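Side-chain contacts in phosphoribosylglycinamide synthetase (PDB 4DIM), which probably acts as an ATP-dependent ligase of the ATP-grasp family, binding ATP and a metal ion such as manganese: residues R9-G14 with S53-S58; T33-M38 with P44-A49. All blocks are in the same frame, centred on the assembly; numbering follows the deposited sequence.

Contact 1. Residues R9-G14 with S53-S58; sequences RLLILG and SYMDIS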
loop_
_atom_site.group_PDB
_atom_site.type_symbol
_atom_site.label_atom_id
_atom_site.label_comp_id
_atom_site.label_asym_id
_atom_site.label_seq_id
_atom_site.Cartn_x
_atom_site.Cartn_y
_atom_site.Cartn_z
ATOM N N ARG A 9 17.486 -19.005 -1.164
ATOM C CA ARG A 9 17.660 -17.767 -1.950
ATOM C C ARG A 9 16.344 -17.057 -2.257
ATOM O O ARG A 9 15.482 -17.617 -2.924
ATOM C CB ARG A 9 18.403 -18.071 -3.275
ATOM C CG ARG A 9 19.816 -18.661 -3.070
ATOM C CD ARG A 9 20.411 -19.309 -4.311
ATOM N NE ARG A 9 20.606 -18.361 -5.419
ATOM C CZ ARG A 9 21.671 -17.572 -5.587
ATOM N NH1 ARG A 9 21.728 -16.738 -6.619
ATOM N NH2 ARG A 9 22.685 -17.608 -4.723
ATOM N N LEU A 10 16.219 -15.793 -1.827
ATOM C CA LEU A 10 15.008 -15.009 -2.059
ATOM C C LEU A 10 15.372 -13.798 -2.817
ATOM O O LEU A 10 16.165 -13.020 -2.308
ATOM C CB LEU A 10 14.322 -14.600 -0.720
ATOM C CG LEU A 10 13.067 -13.708 -0.825
ATOM C CD1 LEU A 10 11.904 -14.468 -1.327
ATOM C CD2 LEU A 10 12.757 -13.041 0.496
ATOM N N LEU A 11 14.720 -13.565 -3.957
ATOM C CA LEU A 11 14.917 -12.354 -4.746
ATOM C C LEU A 11 13.886 -11.365 -4.284
ATOM O O LEU A 11 12.689 -11.666 -4.324
ATOM C CB LEU A 11 14.785 -12.631 -6.261
ATOM C CG LEU A 11 14.559 -11.403 -7.170
ATOM C CD1 LEU A 11 15.889 -10.650 -7.463
ATOM C CD2 LEU A 11 13.850 -11.805 -8.451
ATOM N N ILE A 12 14.321 -10.204 -3.803
ATOM C CA ILE A 12 13.384 -9.179 -3.382
ATOM C C ILE A 12 13.338 -8.163 -4.487
ATOM O O ILE A 12 14.365 -7.569 -4.794
ATOM C CB ILE A 12 13.720 -8.565 -2.024
ATOM C CG1 ILE A 12 13.606 -9.628 -0.906
ATOM C CG2 ILE A 12 12.780 -7.375 -1.772
ATOM C CD1 ILE A 12 14.416 -9.304 0.396
ATOM N N LEU A 13 12.162 -7.949 -5.085
ATOM C CA LEU A 13 12.018 -6.993 -6.188
ATOM C C LEU A 13 11.862 -5.608 -5.617
ATOM O O LEU A 13 10.842 -5.322 -4.992
ATOM C CB LEU A 13 10.816 -7.328 -7.072
ATOM C CG LEU A 13 10.955 -8.541 -7.973
ATOM C CD1 LEU A 13 10.714 -9.837 -7.192
ATOM C CD2 LEU A 13 9.974 -8.487 -9.094
ATOM N N GLY A 14 12.893 -4.796 -5.781
ATOM C CA GLY A 14 12.951 -3.431 -5.301
ATOM C C GLY A 14 13.882 -3.342 -4.125
ATOM O O GLY A 14 13.977 -4.303 -3.363
ATOM N N SER A 53 21.139 -7.987 -8.363
ATOM C CA SER A 53 20.822 -8.379 -9.744
ATOM C C SER A 53 20.194 -7.175 -10.375
ATOM O O SER A 53 19.176 -6.684 -9.887
ATOM C CB SER A 53 19.900 -9.598 -9.790
ATOM O OG SER A 53 19.850 -10.134 -11.102
ATOM N N TYR A 54 20.870 -6.603 -11.362
ATOM C CA TYR A 54 20.408 -5.380 -11.963
ATOM C C TYR A 54 19.292 -5.705 -12.942
ATOM O O TYR A 54 19.467 -6.532 -13.832
ATOM C CB TYR A 54 21.571 -4.629 -12.600
ATOM C CG TYR A 54 22.524 -4.005 -11.598
ATOM C CD1 TYR A 54 23.893 -4.214 -11.688
ATOM C CD2 TYR A 54 22.068 -3.112 -10.636
ATOM C CE1 TYR A 54 24.780 -3.586 -10.819
ATOM C CE2 TYR A 54 22.944 -2.491 -9.750
ATOM C CZ TYR A 54 24.303 -2.725 -9.844
ATOM O OH TYR A 54 25.185 -2.098 -8.986
HETATM N N MSE A 55 18.111 -5.111 -12.716
HETATM C CA MSE A 55 16.932 -5.369 -13.538
HETATM C C MSE A 55 15.905 -4.303 -13.342
HETATM O O MSE A 55 15.789 -3.776 -12.242
HETATM C CB MSE A 55 16.297 -6.745 -13.168
HETATM C CG MSE A 55 15.937 -6.893 -11.656
HETATM SE SE MSE A 55 15.079 -8.548 -11.196
HETATM C CE MSE A 55 16.402 -9.775 -11.644
ATOM N N ASP A 56 15.133 -4.009 -14.393
ATOM C CA ASP A 56 13.970 -3.132 -14.308
ATOM C C ASP A 56 12.797 -4.063 -13.932
ATOM O O ASP A 56 12.344 -4.898 -14.737
ATOM C CB ASP A 56 13.726 -2.338 -15.599
ATOM C CG ASP A 56 12.433 -1.550 -15.572
ATOM O OD1 ASP A 56 12.032 -1.083 -14.452
ATOM O OD2 ASP A 56 11.807 -1.404 -16.655
ATOM N N ILE A 57 12.373 -3.938 -12.673
ATOM C CA ILE A 57 11.351 -4.780 -12.055
ATOM C C ILE A 57 9.920 -4.479 -12.577
ATOM O O ILE A 57 9.009 -5.291 -12.401
ATOM C CB ILE A 57 11.415 -4.684 -10.511
ATOM C CG1 ILE A 57 10.902 -3.302 -9.958
ATOM C CG2 ILE A 57 12.840 -5.063 -10.007
ATOM C CD1 ILE A 57 10.800 -3.258 -8.412
ATOM N N SER A 58 9.737 -3.338 -13.233
ATOM C CA SER A 58 8.468 -2.977 -13.843
ATOM C C SER A 58 8.296 -3.643 -15.224
ATOM O O SER A 58 7.243 -3.485 -15.846
ATOM C CB SER A 58 8.397 -1.458 -13.987
ATOM O OG SER A 58 9.329 -1.017 -14.958
#
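I57 packs its CD1 methyl onto the backbone where strand 9-13 gives way to G14. CD1 lies 3.7 Å from G14 N and 3.8 Å from L13 C. The CG1-CD1 arm is extended (chi2 173°), and this carries the methyl over the L13-G14 peptide. The other branch of I57 goes to a side chain: CG2 sits 4.2 Å from L13 CB. G14 has phi 107°, a backbone shape that suits glycine.

This end of the contact is the closer packed. Further back along strand 9-13 the packing is thinner. There the terminal CE of M55, a selenomethionine, approaches L11 CD1 at 4.3 Å. The two segments do not pair as strands. L11 CA is 8.7 Å from S53 CA, and strand 32-37 lies between strands 9-13 and 51-54 in the parallel sheet. The contact therefore spans a middle strand in the Rossmann-like N-terminal fold. I90 of helix 84-94 also touches L11 and L13, on the same face of the sheet.

The solvent side looks different. S58 is exposed and D56 partly so, and they bond to each other instead of to strand 9-13. S58 OG lies 2.8 Å from D56 OD1, on the syn side of the carboxylate and 26° out of its plane. The D56 backbone N is held by E62.

No hydrogen bond or salt bridge joins the two segments. The chemistry implies adhesion by apolar burial, with the polar groups of the 56-58 turn kept at the outer edge.

Contact 2. Residues T33-M38 with P44-A49; sequences TIAGTM and PCLNLA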
loop_
_atom_site.group_PDB
_atom_site.type_symbol
_atom_site.label_atom_id
_atom_site.label_comp_id
_atom_site.label_asym_id
_atom_site.label_seq_id
_atom_site.Cartn_x
_atom_site.Cartn_y
_atom_site.Cartn_z
ATOM N N THR A 33 19.752 -13.121 0.386
ATOM C CA THR A 33 18.945 -12.189 -0.376
ATOM C C THR A 33 19.669 -11.710 -1.640
ATOM O O THR A 33 20.894 -11.605 -1.704
ATOM C CB THR A 33 18.450 -11.043 0.500
ATOM O OG1 THR A 33 19.544 -10.430 1.174
ATOM C CG2 THR A 33 17.467 -11.520 1.527
ATOM N N ILE A 34 18.858 -11.477 -2.664
ATOM C CA ILE A 34 19.255 -10.976 -3.947
ATOM C C ILE A 34 18.414 -9.746 -4.159
ATOM O O ILE A 34 17.193 -9.865 -4.221
ATOM C CB ILE A 34 19.053 -12.038 -5.051
ATOM C CG1 ILE A 34 19.893 -13.296 -4.786
ATOM C CG2 ILE A 34 19.373 -11.451 -6.436
ATOM C CD1 ILE A 34 19.139 -14.477 -4.885
ATOM N N ALA A 35 19.052 -8.570 -4.207
ATOM C CA ALA A 35 18.378 -7.316 -4.485
ATOM C C ALA A 35 18.114 -7.164 -5.987
ATOM O O ALA A 35 19.065 -6.968 -6.747
ATOM C CB ALA A 35 19.228 -6.158 -3.994
ATOM N N GLY A 36 16.847 -7.307 -6.401
ATOM C CA GLY A 36 16.425 -7.094 -7.788
ATOM C C GLY A 36 16.219 -5.596 -7.959
ATOM O O GLY A 36 15.207 -5.066 -7.493
ATOM N N THR A 37 17.200 -4.874 -8.529
ATOM C CA THR A 37 17.093 -3.422 -8.546
ATOM C C THR A 37 17.800 -2.744 -9.732
ATOM O O THR A 37 18.309 -3.389 -10.639
ATOM C CB THR A 37 17.654 -2.890 -7.204
ATOM O OG1 THR A 37 17.509 -1.470 -7.150
ATOM C CG2 THR A 37 19.133 -3.269 -6.970
HETATM N N MSE A 38 17.758 -1.414 -9.721
HETATM C CA MSE A 38 18.342 -0.550 -10.730
HETATM C C MSE A 38 19.667 -0.006 -10.134
HETATM O O MSE A 38 19.808 0.012 -8.907
HETATM C CB MSE A 38 17.301 0.568 -11.050
HETATM C CG MSE A 38 17.078 0.901 -12.537
HETATM SE SE MSE A 38 16.893 -0.591 -13.776
HETATM C CE MSE A 38 17.321 0.335 -15.475
ATOM N N PRO A 44 21.616 0.834 2.863
ATOM C CA PRO A 44 21.345 -0.170 3.925
ATOM C C PRO A 44 20.623 -1.451 3.446
ATOM O O PRO A 44 20.874 -2.514 4.019
ATOM C CB PRO A 44 20.472 0.590 4.923
ATOM C CG PRO A 44 20.790 1.999 4.715
ATOM C CD PRO A 44 21.135 2.169 3.263
ATOM N N CYS A 45 19.748 -1.372 2.401
ATOM C CA CYS A 45 19.109 -2.562 1.804
ATOM C C CYS A 45 20.194 -3.390 1.102
ATOM O O CYS A 45 20.249 -4.609 1.278
ATOM C CB CYS A 45 17.991 -2.182 0.827
ATOM S SG CYS A 45 16.540 -1.386 1.585
ATOM N N LEU A 46 21.082 -2.704 0.326
ATOM C CA LEU A 46 22.198 -3.329 -0.408
ATOM C C LEU A 46 23.254 -3.878 0.548
ATOM O O LEU A 46 23.950 -4.836 0.200
ATOM C CB LEU A 46 22.868 -2.335 -1.390
ATOM C CG LEU A 46 21.992 -1.715 -2.499
ATOM C CD1 LEU A 46 22.849 -0.945 -3.499
ATOM C CD2 LEU A 46 21.137 -2.756 -3.199
ATOM N N ASN A 47 23.384 -3.278 1.736
ATOM C CA ASN A 47 24.326 -3.764 2.734
ATOM C C ASN A 47 23.702 -4.951 3.496
ATOM O O ASN A 47 24.440 -5.749 4.072
ATOM C CB ASN A 47 24.778 -2.630 3.648
ATOM C CG ASN A 47 25.641 -1.615 2.894
ATOM O OD1 ASN A 47 26.621 -1.970 2.213
ATOM N ND2 ASN A 47 25.305 -0.328 2.983
ATOM N N LEU A 48 22.359 -5.099 3.458
ATOM C CA LEU A 48 21.656 -6.271 4.002
ATOM C C LEU A 48 21.660 -7.381 2.961
ATOM O O LEU A 48 21.718 -8.555 3.338
ATOM C CB LEU A 48 20.193 -5.969 4.405
ATOM C CG LEU A 48 19.952 -5.264 5.744
ATOM C CD1 LEU A 48 18.540 -4.620 5.781
ATOM C CD2 LEU A 48 20.134 -6.237 6.914
ATOM N N ALA A 49 21.565 -7.016 1.648
ATOM C CA ALA A 49 21.540 -8.003 0.554
ATOM C C ALA A 49 22.868 -8.693 0.358
ATOM O O ALA A 49 23.915 -8.044 0.386
ATOM C CB ALA A 49 21.116 -7.361 -0.756
#
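T33 OG1 faces the backbone of L48 and A49 and takes a weak hydrogen bond from D50 N. The same oxygen lies against A49 CA and is 3.6 Å from L48 O. Its chi1 of 53° sets OG1 between the backbone N and the carbonyl carbon and turns it to the 48-50 backbone. T33 and A49 have the nearest CA atoms here, 5.0 Å apart.

A35 is two residues on and points the same way. Its CB methyl touches two apolar groups. A49 CB is 3.9 Å from A35 CB, and L46 CD2 is 4.0 Å from it. The L46 side chain leaves the helix to one side. CD1 continues the chain, and the other branch, CD2, reaches the strand. The same CD2 methyl meets T37 CG2 at 4.3 Å.

Strand 32-37, helix 43-48 and strand 51-54 form a beta-alpha-beta unit of the parallel sheet, and this contact seats the helix on the first strand. The short axes run in roughly opposite senses, at 142°, and approach to 8.7 Å. The alternate residues T33, A35 and T37 face the helix. I34 points away, to L11 of strand 9-13 on the other face of the sheet.

At the strand end the hydroxyl of T37 turns to its own chain. T37 OG1 donates to M38 O over 3.3 Å, in the carbonyl plane and on a lone pair. Helix 20-29 covers the same face alongside: A26 touches T33, and Y23 touches A35.

How the contacts relate
Contacts 1 and 2 have centres about 8 Å apart and meet at strand 32-37: contact 2 uses it and contact 1 reaches across it. Contact 2 places helix 43-48 on one face of that strand. Contact 1 joins strand 9-13 and G14 to the loop that follows strand 51-54; strands 9-13 and 51-54 flank strand 32-37. The backbone ties the two together: S53 N to A35 O (2.8 Å) and M55 N to T37 O (2.7 Å) are probable hydrogen bonds. I57 CG2 also packs on G36 O at 3.5 Å, and L11 CD1 on I34 O at 3.6 Å. Contact 1 thus lies at the entry to a probable glycine-rich, Rossmann-type turn after G14.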